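Catechol O-methyltransferase (Mycobacterium tuberculosis, PDB 6JCL) catalyses the metal-dependent transfer of a methyl group from S-adenosyl-L-methionine to a catechol hydroxyl, giving a guaiacol and S-adenosyl-L-homocysteine. Local coordinates at residues Thr19-Asp24 with Ser45-Lys50; Asp24-Ala29 with Leu105-Val110; Pro132-Phe137 with Leu155-Ala160; Glu143-Tyr148 with Arg186-Met191. One frame throughout, in Å; residues are numbered along the deposited sequence. Where two conformers were deposited one is given.

Overall arrangement
The chain illustrates how short helical and strand contacts assemble a class I methyltransferase. Near the N terminus, interaction 1 closes a loop around helix 25-36 by setting the C-terminal part of helix 9-21 on the start of helix 46-58. Interaction 2 begins at Asp24, where the first segment of interaction 1 ends, and carries helix 25-36 to the end of helix 95-107, so the two cross along the chain. Interaction 3 follows in series and closes the beta-alpha-beta crossover through helix 145-155, pairing the start of strand 133-138 with strand 156-157, just before strand 160-165. Interaction 4 crosses it, joining the start of that helix to helix 180-194. Interactions 1 and 4 both touch the second subunit.

Interaction 1. Residues Thr19-Asp24 with Ser45-Lys50; sequences TLVGDD and SAQQGK
Lys50 reaches across to the backbone of Leu20, where the C-terminal part of N-terminal helix 9-21 packs on the first turn of helix 46-58, beside the dimer interface of this class I methyltransferase. The polar link is a hydrogen bond of 2.9 Å from Lys50 NZ to Leu20 O, with the ammonium tilted 27° from the carbonyl plane. The same NZ forms a salt bridge with Asp199 and a hydrogen bond with Ala200 O, both of the second subunit, so the lysine ties this helix pair to the dimer interface. Gln47 is shared in a similar way: its NE2 is hydrogen-bonded to Asp17 OD1 and its OE1 to Ala202 N of the second subunit.

Van der Waals contacts fill in around these bonds. Val21 CG2 lies beside Gln47 NE2 at 3.6 Å and meets Lys50 CD at 4.0 Å; with Ala46 CB, at 4.3 Å, it makes the apolar pair. Leu20 crosses Gln47 at about a right angle, bringing its CD1 against the amide oxygen. The bend of Gln47 at chi2 (-51°) turns the amide back toward helix 9-21.

Helix 46-58 starts with a capping box: Ser45 N donates to Gln48 OE1 at 2.9 Å, and Gln48 N returns a bond to Ser45 OG at 3.2 Å.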
loop_
_atom_site.group_PDB
_atom_site.type_symbol
_atom_site.label_atom_id
_atom_site.label_comp_id
_atom_site.label_asym_id
_atom_site.label_seq_id
_atom_site.Cartn_x
_atom_site.Cartn_y
_atom_site.Cartn_z
ATOM N N THR A 19 6.788 -2.212 17.416
ATOM C CA THR A 19 5.587 -1.501 17.811
ATOM C C THR A 19 4.323 -2.079 17.182
ATOM O O THR A 19 3.271 -2.118 17.838
ATOM C CB THR A 19 5.767 -0.031 17.442
ATOM O OG1 THR A 19 6.893 0.491 18.174
ATOM C CG2 THR A 19 4.521 0.762 17.777
ATOM N N LEU A 20 4.403 -2.517 15.922
ATOM C CA LEU A 20 3.229 -2.908 15.151
ATOM C C LEU A 20 3.125 -4.402 14.899
ATOM O O LEU A 20 2.029 -4.880 14.596
ATOM C CB LEU A 20 3.219 -2.182 13.797
ATOM C CG LEU A 20 3.197 -0.656 13.857
ATOM C CD1 LEU A 20 3.205 -0.112 12.440
ATOM C CD2 LEU A 20 1.992 -0.150 14.623
ATOM N N VAL A 21 4.220 -5.140 14.979
ATOM C CA VAL A 21 4.214 -6.585 14.783
ATOM C C VAL A 21 4.484 -7.319 16.096
ATOM O O VAL A 21 3.726 -8.214 16.487
ATOM C CB VAL A 21 5.223 -6.998 13.691
ATOM C CG1 VAL A 21 5.247 -8.533 13.528
ATOM C CG2 VAL A 21 4.866 -6.336 12.357
ATOM N N GLY A 22 5.543 -6.928 16.809
ATOM C CA GLY A 22 5.880 -7.575 18.071
ATOM C C GLY A 22 6.554 -8.921 17.861
ATOM O O GLY A 22 7.052 -9.240 16.782
ATOM N N ASP A 23 6.586 -9.717 18.924
ATOM C CA ASP A 23 7.159 -11.052 18.811
ATOM C C ASP A 23 6.240 -11.940 17.982
ATOM O O ASP A 23 5.032 -11.996 18.214
ATOM C CB ASP A 23 7.394 -11.666 20.191
ATOM C CG ASP A 23 7.913 -10.662 21.188
ATOM O OD1 ASP A 23 9.078 -10.236 21.039
ATOM O OD2 ASP A 23 7.171 -10.306 22.128
ATOM N N ASP A 24 6.813 -12.618 16.997
ATOM C CA ASP A 24 6.077 -13.505 16.100
ATOM C C ASP A 24 6.885 -14.789 15.993
ATOM O O ASP A 24 7.745 -14.920 15.111
ATOM C CB ASP A 24 5.857 -12.860 14.736
ATOM C CG ASP A 24 4.830 -13.610 13.897
ATOM O OD1 ASP A 24 4.813 -14.865 13.941
ATOM O OD2 ASP A 24 4.027 -12.936 13.213
ATOM N N SER A 45 10.406 -7.756 4.385
ATOM C CA SER A 45 10.512 -7.328 5.764
ATOM C C SER A 45 9.172 -7.539 6.462
ATOM O O SER A 45 8.143 -7.775 5.825
ATOM C CB SER A 45 10.897 -5.861 5.834
ATOM O OG SER A 45 9.796 -5.085 5.382
ATOM N N ALA A 46 9.184 -7.418 7.785
ATOM C CA ALA A 46 7.937 -7.629 8.521
ATOM C C ALA A 46 6.881 -6.586 8.151
ATOM O O ALA A 46 5.700 -6.921 8.022
ATOM C CB ALA A 46 8.199 -7.625 10.030
ATOM N N GLN A 47 7.270 -5.310 7.995
ATOM C CA GLN A 47 6.265 -4.307 7.616
ATOM C C GLN A 47 5.699 -4.586 6.223
ATOM O O GLN A 47 4.495 -4.387 5.968
ATOM C CB GLN A 47 6.863 -2.892 7.667
ATOM C CG GLN A 47 7.348 -2.418 9.071
ATOM C CD GLN A 47 6.300 -2.583 10.166
ATOM O OE1 GLN A 47 5.231 -1.967 10.129
ATOM N NE2 GLN A 47 6.613 -3.409 11.167
ATOM N N GLN A 48 6.565 -5.020 5.302
ATOM C CA GLN A 48 6.136 -5.351 3.951
ATOM C C GLN A 48 5.219 -6.563 3.946
ATOM O O GLN A 48 4.199 -6.581 3.244
ATOM C CB GLN A 48 7.356 -5.617 3.070
ATOM C CG GLN A 48 8.219 -4.411 2.844
ATOM C CD GLN A 48 9.529 -4.775 2.154
ATOM O OE1 GLN A 48 9.924 -5.939 2.127
ATOM N NE2 GLN A 48 10.206 -3.773 1.603
ATOM N N GLY A 49 5.598 -7.603 4.683
ATOM C CA GLY A 49 4.743 -8.773 4.765
ATOM C C GLY A 49 3.403 -8.447 5.389
ATOM O O GLY A 49 2.354 -8.837 4.875
ATOM N N LYS A 50 3.411 -7.668 6.470
ATOM C CA LYS A 50 2.148 -7.292 7.078
ATOM C C LYS A 50 1.287 -6.494 6.107
ATOM O O LYS A 50 0.063 -6.652 6.089
ATOM C CB LYS A 50 2.394 -6.497 8.352
ATOM C CG LYS A 50 1.085 -6.206 9.113
ATOM C CD LYS A 50 1.283 -6.519 10.574
ATOM C CE LYS A 50 -0.030 -6.530 11.307
ATOM N NZ LYS A 50 0.143 -6.002 12.661
#

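Interaction 2. Residues Asp24-Ala29 with Leu105-Val110; sequences DPALAA and LQRAGV
Arg107 lays one face of its guanidinium over the backbone at Pro25 and Ala26, in the first turn of helix 25-36. Arg107 NH1 lies 3.6 Å from Pro25 CB, and NH2 lies 3.7 Å from Ala26 CB. Nearer the base of the side chain, Arg107 CG rests 4.0 Å from Ala29 CB, one turn further along the same helix. The path follows from the torsions: CG stands opposite the backbone N (chi1 169°), and the bend at chi2 (56°) then carries the chain across the start of the partner helix.

Beside the arginine, two alanines bring the backbones close. The CA atoms of Ala26 and Ala108 are 4.9 Å apart, and their CB atoms meet at 4.0 Å. So short an approach is consistent with two side chains that are single methyl groups. Ala108 follows the last turn of helix 95-107, which closes in a Schellman motif with Gly109 at positive phi, while across the contact Asp24 caps helix 25-36, its OD1 accepting from Leu27 N at 3.2 Å.

The contact thus joins the start of an N-terminal helix to the end of a helix of the Rossmann-like domain. Asp24 OD2 has its salt bridge with Arg80, and Asp24 OD1 remains 6.6 Å from Arg107 NH2, so the arginine works across this surface contact by van der Waals packing, with any attraction between the two charges probably long-range.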
loop_
_atom_site.group_PDB
_atom_site.type_symbol
_atom_site.label_atom_id
_atom_site.label_comp_id
_atom_site.label_asym_id
_atom_site.label_seq_id
_atom_site.Cartn_x
_atom_site.Cartn_y
_atom_site.Cartn_z
ATOM N N ASP A 24 6.813 -12.618 16.997
ATOM C CA ASP A 24 6.077 -13.505 16.100
ATOM C C ASP A 24 6.885 -14.789 15.993
ATOM O O ASP A 24 7.745 -14.920 15.111
ATOM C CB ASP A 24 5.857 -12.860 14.736
ATOM C CG ASP A 24 4.830 -13.610 13.897
ATOM O OD1 ASP A 24 4.813 -14.865 13.941
ATOM O OD2 ASP A 24 4.027 -12.936 13.213
ATOM N N PRO A 25 6.659 -15.739 16.900
ATOM C CA PRO A 25 7.479 -16.965 16.912
ATOM C C PRO A 25 7.337 -17.791 15.651
ATOM O O PRO A 25 8.272 -18.521 15.300
ATOM C CB PRO A 25 6.984 -17.716 18.157
ATOM C CG PRO A 25 5.680 -17.087 18.505
ATOM C CD PRO A 25 5.663 -15.705 17.980
ATOM N N ALA A 26 6.192 -17.731 14.963
ATOM C CA ALA A 26 6.082 -18.464 13.700
ATOM C C ALA A 26 7.034 -17.897 12.652
ATOM O O ALA A 26 7.722 -18.649 11.947
ATOM C CB ALA A 26 4.642 -18.421 13.185
ATOM N N LEU A 27 7.117 -16.577 12.557
ATOM C CA LEU A 27 8.051 -15.997 11.602
ATOM C C LEU A 27 9.492 -16.097 12.087
ATOM O O LEU A 27 10.397 -16.274 11.262
ATOM C CB LEU A 27 7.680 -14.547 11.329
ATOM C CG LEU A 27 6.320 -14.417 10.640
ATOM C CD1 LEU A 27 5.935 -12.974 10.630
ATOM C CD2 LEU A 27 6.321 -14.987 9.225
ATOM N N ALA A 28 9.721 -16.014 13.406
ATOM C CA ALA A 28 11.064 -16.258 13.931
ATOM C C ALA A 28 11.532 -17.673 13.597
ATOM O O ALA A 28 12.676 -17.874 13.164
ATOM C CB ALA A 28 11.110 -16.001 15.439
ATOM N N ALA A 29 10.650 -18.664 13.756
ATOM C CA ALA A 29 11.024 -20.026 13.403
ATOM C C ALA A 29 11.260 -20.164 11.899
ATOM O O ALA A 29 12.161 -20.901 11.474
ATOM C CB ALA A 29 9.952 -21.004 13.876
ATOM N N LEU A 105 5.336 -23.084 6.616
ATOM C CA LEU A 105 3.891 -22.866 6.562
ATOM C C LEU A 105 3.174 -23.702 7.613
ATOM O O LEU A 105 2.211 -23.247 8.246
ATOM C CB LEU A 105 3.369 -23.221 5.167
ATOM C CG LEU A 105 3.868 -22.296 4.064
ATOM C CD1 LEU A 105 3.797 -23.019 2.717
ATOM C CD2 LEU A 105 3.033 -21.040 4.077
ATOM N N GLN A 106 3.629 -24.935 7.809
ATOM C CA GLN A 106 3.035 -25.765 8.844
ATOM C C GLN A 106 3.221 -25.135 10.225
ATOM O O GLN A 106 2.257 -25.008 10.998
ATOM C CB GLN A 106 3.636 -27.167 8.776
ATOM C CG GLN A 106 2.968 -28.147 9.737
ATOM C CD GLN A 106 3.860 -29.320 10.082
ATOM O OE1 GLN A 106 5.078 -29.265 9.898
ATOM N NE2 GLN A 106 3.258 -30.384 10.604
ATOM N N ARG A 107 4.450 -24.719 10.556
ATOM C CA ARG A 107 4.678 -24.089 11.861
ATOM C C ARG A 107 3.912 -22.782 12.011
ATOM O O ARG A 107 3.631 -22.356 13.134
ATOM C CB ARG A 107 6.180 -23.846 12.092
ATOM C CG ARG A 107 6.534 -22.942 13.309
ATOM C CD ARG A 107 5.928 -23.495 14.639
ATOM N NE ARG A 107 6.250 -22.712 15.838
ATOM C CZ ARG A 107 5.551 -21.666 16.282
ATOM N NH1 ARG A 107 5.911 -21.039 17.397
ATOM N NH2 ARG A 107 4.489 -21.244 15.619
ATOM N N ALA A 108 3.562 -22.132 10.922
ATOM C CA ALA A 108 2.759 -20.921 10.995
ATOM C C ALA A 108 1.265 -21.222 11.060
ATOM O O ALA A 108 0.461 -20.287 11.141
ATOM C CB ALA A 108 3.059 -20.000 9.809
ATOM N N GLY A 109 0.883 -22.495 11.016
ATOM C CA GLY A 109 -0.511 -22.853 11.170
ATOM C C GLY A 109 -1.359 -22.619 9.942
ATOM O O GLY A 109 -2.588 -22.538 10.060
ATOM N N VAL A 110 -0.740 -22.489 8.764
ATOM C CA VAL A 110 -1.472 -22.190 7.541
ATOM C C VAL A 110 -1.259 -23.252 6.469
ATOM O O VAL A 110 -1.624 -23.035 5.310
ATOM C CB VAL A 110 -1.106 -20.794 6.994
ATOM C CG1 VAL A 110 -1.464 -19.702 8.014
ATOM C CG2 VAL A 110 0.387 -20.747 6.591
#

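Interaction 3. Residues Pro132-Phe137 with Leu155-Ala160; sequences PFDLVF and LARRGA
Asp134 and Arg157 form a salt bridge near the N-terminal end of strand 133-138 in the Rossmann-like sheet, where the chain completes a beta-alpha-beta crossover through helix 145-155. Arg157 NE donates to Asp134 OD1 at 2.7 Å, reaching the oxygen on its anti side, and the two flat groups are turned 45° against each other. Arg157 CG lies between the backbone N and the carbonyl carbon (chi1 66°), and the chain then runs extended to bring NE to the carboxylate. Arg157 NH1 donates to Arg158 O at 3.0 Å, steadying the guanidinium. Asp134 OD2 accepts from the backbone N atoms of Arg62 and Arg63, so the aspartate also holds the start of strand 63-67.

Two backbone bonds make the parallel bridge between Phe133 and Ala156. Phe133 N donates to Leu155 O at 3.0 Å, and Arg157 N donates to Phe133 O at 2.9 Å. A type II turn from Arg157 to Ala160 then leads into strand 160-165, which continues beside strand 133-138.

Packing spreads outward from this bridge. Phe133 and Leu155 lie side by side, Leu155 CB meeting the ring edge in its plane, 4.0 Å from Phe133 CD2. Pro132 CB sits near Arg157 CB, while Ala160 CB approaches Asp134 O at 3.3 Å.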
loop_
_atom_site.group_PDB
_atom_site.type_symbol
_atom_site.label_atom_id
_atom_site.label_comp_id
_atom_site.label_asym_id
_atom_site.label_seq_id
_atom_site.Cartn_x
_atom_site.Cartn_y
_atom_site.Cartn_z
ATOM N N PRO A 132 -10.659 -18.124 -10.225
ATOM C CA PRO A 132 -9.912 -16.876 -10.463
ATOM C C PRO A 132 -9.332 -16.278 -9.194
ATOM O O PRO A 132 -9.937 -16.339 -8.108
ATOM C CB PRO A 132 -10.961 -15.936 -11.069
ATOM C CG PRO A 132 -12.286 -16.473 -10.596
ATOM C CD PRO A 132 -12.112 -17.958 -10.434
ATOM N N PHE A 133 -8.157 -15.670 -9.336
ATOM C CA PHE A 133 -7.451 -15.124 -8.190
ATOM C C PHE A 133 -7.892 -13.695 -7.895
ATOM O O PHE A 133 -8.188 -12.919 -8.807
ATOM C CB PHE A 133 -5.938 -15.193 -8.433
ATOM C CG PHE A 133 -5.420 -16.596 -8.479
ATOM C CD1 PHE A 133 -5.252 -17.326 -7.311
ATOM C CD2 PHE A 133 -5.133 -17.208 -9.700
ATOM C CE1 PHE A 133 -4.793 -18.635 -7.354
ATOM C CE2 PHE A 133 -4.682 -18.514 -9.744
ATOM C CZ PHE A 133 -4.523 -19.233 -8.578
ATOM N N ASP A 134 -7.935 -13.365 -6.610
ATOM C CA ASP A 134 -8.251 -12.033 -6.103
ATOM C C ASP A 134 -7.008 -11.169 -5.939
ATOM O O ASP A 134 -7.100 -9.936 -5.980
ATOM C CB ASP A 134 -8.961 -12.138 -4.745
ATOM C CG ASP A 134 -10.205 -13.013 -4.804
ATOM O OD1 ASP A 134 -11.084 -12.732 -5.653
ATOM O OD2 ASP A 134 -10.313 -13.978 -4.010
ATOM N N LEU A 135 -5.854 -11.797 -5.734
ATOM C CA LEU A 135 -4.624 -11.094 -5.411
ATOM C C LEU A 135 -3.465 -11.902 -5.964
ATOM O O LEU A 135 -3.435 -13.125 -5.790
ATOM C CB LEU A 135 -4.510 -10.926 -3.889
ATOM C CG LEU A 135 -3.189 -10.426 -3.311
ATOM C CD1 LEU A 135 -2.867 -9.087 -3.891
ATOM C CD2 LEU A 135 -3.346 -10.331 -1.791
ATOM N N VAL A 136 -2.543 -11.240 -6.665
ATOM C CA VAL A 136 -1.367 -11.902 -7.212
ATOM C C VAL A 136 -0.150 -11.138 -6.733
ATOM O O VAL A 136 -0.076 -9.918 -6.920
ATOM C CB VAL A 136 -1.382 -11.956 -8.751
ATOM C CG1 VAL A 136 -0.215 -12.835 -9.286
ATOM C CG2 VAL A 136 -2.722 -12.455 -9.247
ATOM N N PHE A 137 0.789 -11.844 -6.105
ATOM C CA PHE A 137 2.053 -11.250 -5.658
ATOM C C PHE A 137 3.167 -11.824 -6.513
ATOM O O PHE A 137 3.388 -13.038 -6.505
ATOM C CB PHE A 137 2.304 -11.547 -4.180
ATOM C CG PHE A 137 3.600 -10.985 -3.650
ATOM C CD1 PHE A 137 3.974 -9.671 -3.913
ATOM C CD2 PHE A 137 4.448 -11.780 -2.892
ATOM C CE1 PHE A 137 5.205 -9.150 -3.410
ATOM C CE2 PHE A 137 5.661 -11.280 -2.391
ATOM C CZ PHE A 137 6.043 -9.956 -2.658
ATOM N N LEU A 155 -5.509 -14.998 -15.259
ATOM C CA LEU A 155 -5.990 -15.876 -14.195
ATOM C C LEU A 155 -6.710 -15.132 -13.072
ATOM O O LEU A 155 -7.179 -15.771 -12.125
ATOM C CB LEU A 155 -4.821 -16.678 -13.606
ATOM C CG LEU A 155 -4.060 -17.618 -14.551
ATOM C CD1 LEU A 155 -2.915 -18.310 -13.827
ATOM C CD2 LEU A 155 -4.989 -18.644 -15.170
ATOM N N ALA A 156 -6.823 -13.811 -13.151
ATOM C CA ALA A 156 -7.403 -13.020 -12.074
ATOM C C ALA A 156 -8.847 -12.647 -12.383
ATOM O O ALA A 156 -9.279 -12.640 -13.535
ATOM C CB ALA A 156 -6.600 -11.742 -11.850
ATOM N N ARG A 157 -9.595 -12.336 -11.323
ATOM C CA ARG A 157 -10.913 -11.770 -11.546
ATOM C C ARG A 157 -10.761 -10.297 -11.902
ATOM O O ARG A 157 -9.724 -9.677 -11.651
ATOM C CB ARG A 157 -11.794 -11.908 -10.302
ATOM C CG ARG A 157 -11.274 -11.083 -9.120
ATOM C CD ARG A 157 -12.393 -10.886 -8.084
ATOM N NE ARG A 157 -11.862 -10.390 -6.817
ATOM C CZ ARG A 157 -11.647 -9.107 -6.539
ATOM N NH1 ARG A 157 -11.923 -8.162 -7.430
ATOM N NH2 ARG A 157 -11.163 -8.769 -5.355
ATOM N N ARG A 158 -11.803 -9.741 -12.514
ATOM C CA ARG A 158 -11.837 -8.300 -12.699
ATOM C C ARG A 158 -11.782 -7.613 -11.342
ATOM O O ARG A 158 -12.481 -8.011 -10.407
ATOM C CB ARG A 158 -13.099 -7.886 -13.451
ATOM C CG ARG A 158 -13.134 -6.413 -13.803
ATOM C CD ARG A 158 -14.203 -6.122 -14.843
ATOM N NE ARG A 158 -15.545 -6.394 -14.324
ATOM C CZ ARG A 158 -16.274 -5.517 -13.641
ATOM N NH1 ARG A 158 -15.800 -4.303 -13.397
ATOM N NH2 ARG A 158 -17.481 -5.854 -13.205
ATOM N N GLY A 159 -10.938 -6.588 -11.229
ATOM C CA GLY A 159 -10.751 -5.880 -9.972
ATOM C C GLY A 159 -9.692 -6.465 -9.057
ATOM O O GLY A 159 -9.410 -5.884 -7.994
ATOM N N ALA A 160 -9.071 -7.575 -9.441
ATOM C CA ALA A 160 -8.019 -8.170 -8.635
ATOM C C ALA A 160 -6.827 -7.222 -8.493
ATOM O O ALA A 160 -6.573 -6.355 -9.341
ATOM C CB ALA A 160 -7.537 -9.479 -9.266
#

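Interaction 4. Residues Glu143-Tyr148 with Arg186-Met191; sequences ENNVAY and RRTLQM
Val146 wedges between Arg187 and Met191 where the first turn of helix 145-155 packs against helix 180-194, on one side of the Rossmann-like sheet. From the base outward, its CB lies 4.1 Å from Arg187 CZ. Val146 CG1, opposite the backbone N (chi1 161°), reaches Arg187 NH2 at 3.7 Å and also meets the Met191 CE methyl. CG2 sits over the centre of the guanidinium, 4.0 Å above its plane, and this same Val146 CG2 touches Met191 CB at 3.9 Å. Both branches of the valine are therefore used, against the flat cation and the methionine chain alike.

Helix 145-155 borders the cofactor pocket through Tyr148, which touches the bound S-adenosyl-L-homocysteine and whose OH is hydrogen-bonded to Asp141 OD1. Helix 180-194 faces the dimer partner as well, Leu189 packing on Leu16 of the second subunit. The contact between the two helices thus lies between the cofactor site and the subunit interface.

A polar contact lies beside the apolar one. Asn145 ND2 donates to Thr188 OG1 at 3.1 Å, with the hydroxyl in the plane of the amide and the two side chains crossing at about a right angle. Thr188 OG1 is also bonded to Ala184 O, one turn back in its own helix, so the hydroxyl links the asparagine to that backbone. On the other side of the valine, Met191 is bent at chi2 (-95°), and its CE comes to 3.8 Å from Val146 O.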
loop_
_atom_site.group_PDB
_atom_site.type_symbol
_atom_site.label_atom_id
_atom_site.label_comp_id
_atom_site.label_asym_id
_atom_site.label_seq_id
_atom_site.Cartn_x
_atom_site.Cartn_y
_atom_site.Cartn_z
ATOM N N GLU A 143 13.289 -11.198 -14.887
ATOM C CA GLU A 143 13.126 -11.114 -16.338
ATOM C C GLU A 143 11.783 -11.662 -16.798
ATOM O O GLU A 143 11.367 -11.370 -17.924
ATOM C CB GLU A 143 14.270 -11.827 -17.071
ATOM C CG GLU A 143 15.545 -10.977 -17.205
ATOM C CD GLU A 143 15.780 -10.447 -18.628
ATOM O OE1 GLU A 143 14.814 -10.003 -19.294
ATOM O OE2 GLU A 143 16.946 -10.479 -19.085
ATOM N N ASN A 144 11.073 -12.412 -15.956
ATOM C CA ASN A 144 9.751 -12.881 -16.342
ATOM C C ASN A 144 8.620 -12.116 -15.669
ATOM O O ASN A 144 7.459 -12.532 -15.778
ATOM C CB ASN A 144 9.616 -14.374 -16.047
ATOM C CG ASN A 144 10.057 -15.232 -17.216
ATOM O OD1 ASN A 144 9.716 -14.957 -18.376
ATOM N ND2 ASN A 144 10.804 -16.283 -16.921
ATOM N N ASN A 145 8.911 -10.992 -15.001
ATOM C CA ASN A 145 7.824 -10.178 -14.452
ATOM C C ASN A 145 6.716 -9.971 -15.489
ATOM O O ASN A 145 5.530 -10.153 -15.202
ATOM C CB ASN A 145 8.330 -8.803 -14.034
ATOM C CG ASN A 145 8.970 -8.757 -12.666
ATOM O OD1 ASN A 145 8.961 -9.708 -11.873
ATOM N ND2 ASN A 145 9.587 -7.616 -12.399
ATOM N N VAL A 146 7.093 -9.567 -16.701
ATOM C CA VAL A 146 6.099 -9.193 -17.707
ATOM C C VAL A 146 5.251 -10.398 -18.102
ATOM O O VAL A 146 4.022 -10.302 -18.189
ATOM C CB VAL A 146 6.788 -8.547 -18.922
ATOM C CG1 VAL A 146 5.886 -8.585 -20.146
ATOM C CG2 VAL A 146 7.175 -7.108 -18.582
ATOM N N ALA A 147 5.888 -11.552 -18.343
ATOM C CA ALA A 147 5.119 -12.773 -18.603
ATOM C C ALA A 147 4.202 -13.126 -17.431
ATOM O O ALA A 147 3.039 -13.522 -17.639
ATOM C CB ALA A 147 6.063 -13.938 -18.881
ATOM N N TYR A 148 4.706 -13.000 -16.194
ATOM C CA TYR A 148 3.885 -13.345 -15.034
ATOM C C TYR A 148 2.713 -12.383 -14.886
ATOM O O TYR A 148 1.622 -12.787 -14.461
ATOM C CB TYR A 148 4.728 -13.359 -13.751
ATOM C CG TYR A 148 5.828 -14.389 -13.780
ATOM C CD1 TYR A 148 5.705 -15.546 -14.544
ATOM C CD2 TYR A 148 6.988 -14.203 -13.038
ATOM C CE1 TYR A 148 6.720 -16.488 -14.583
ATOM C CE2 TYR A 148 8.006 -15.130 -13.071
ATOM C CZ TYR A 148 7.865 -16.276 -13.829
ATOM O OH TYR A 148 8.889 -17.192 -13.864
ATOM N N ARG A 186 12.579 -1.671 -14.843
ATOM C CA ARG A 186 12.182 -0.555 -15.692
ATOM C C ARG A 186 11.227 -1.014 -16.786
ATOM O O ARG A 186 10.217 -0.350 -17.057
ATOM C CB ARG A 186 13.420 0.115 -16.298
ATOM C CG ARG A 186 13.099 1.271 -17.236
ATOM C CD ARG A 186 14.378 1.802 -17.899
ATOM N NE ARG A 186 14.131 2.878 -18.852
ATOM C CZ ARG A 186 14.110 4.167 -18.529
ATOM N NH1 ARG A 186 13.891 5.085 -19.461
ATOM N NH2 ARG A 186 14.294 4.540 -17.269
ATOM N N ARG A 187 11.528 -2.148 -17.424
ATOM C CA ARG A 187 10.651 -2.666 -18.471
ATOM C C ARG A 187 9.311 -3.085 -17.888
ATOM O O ARG A 187 8.272 -2.910 -18.531
ATOM C CB ARG A 187 11.310 -3.862 -19.170
ATOM C CG ARG A 187 10.415 -4.506 -20.232
ATOM C CD ARG A 187 10.839 -5.921 -20.609
ATOM N NE ARG A 187 9.866 -6.539 -21.514
ATOM C CZ ARG A 187 9.694 -7.850 -21.658
ATOM N NH1 ARG A 187 10.428 -8.702 -20.958
ATOM N NH2 ARG A 187 8.782 -8.312 -22.503
ATOM N N THR A 188 9.325 -3.648 -16.676
ATOM C CA THR A 188 8.077 -4.029 -16.018
ATOM C C THR A 188 7.180 -2.817 -15.821
ATOM O O THR A 188 5.973 -2.863 -16.102
ATOM C CB THR A 188 8.395 -4.671 -14.667
ATOM O OG1 THR A 188 9.110 -5.892 -14.874
ATOM C CG2 THR A 188 7.110 -4.953 -13.840
ATOM N N LEU A 189 7.750 -1.727 -15.305
ATOM C CA LEU A 189 6.966 -0.522 -15.054
ATOM C C LEU A 189 6.429 0.066 -16.358
ATOM O O LEU A 189 5.272 0.522 -16.429
ATOM C CB LEU A 189 7.823 0.500 -14.302
ATOM C CG LEU A 189 8.205 0.113 -12.865
ATOM C CD1 LEU A 189 9.311 1.056 -12.367
ATOM C CD2 LEU A 189 6.990 0.186 -11.965
ATOM N N GLN A 190 7.249 0.065 -17.405
ATOM C CA GLN A 190 6.776 0.588 -18.683
ATOM C C GLN A 190 5.650 -0.273 -19.243
ATOM O O GLN A 190 4.656 0.252 -19.766
ATOM C CB GLN A 190 7.948 0.680 -19.655
ATOM C CG GLN A 190 8.909 1.795 -19.234
ATOM C CD GLN A 190 10.120 1.901 -20.144
ATOM O OE1 GLN A 190 10.707 0.896 -20.534
ATOM N NE2 GLN A 190 10.489 3.132 -20.492
ATOM N N MET A 191 5.754 -1.595 -19.081
ATOM C CA MET A 191 4.702 -2.473 -19.570
ATOM C C MET A 191 3.405 -2.244 -18.806
ATOM O O MET A 191 2.325 -2.171 -19.413
ATOM C CB MET A 191 5.146 -3.936 -19.456
ATOM C CG MET A 191 4.063 -4.946 -19.847
ATOM S SD MET A 191 3.149 -5.522 -18.392
ATOM C CE MET A 191 2.416 -7.012 -19.073
HETATM O O HOH W 1 12.030 -8.442 -19.037
#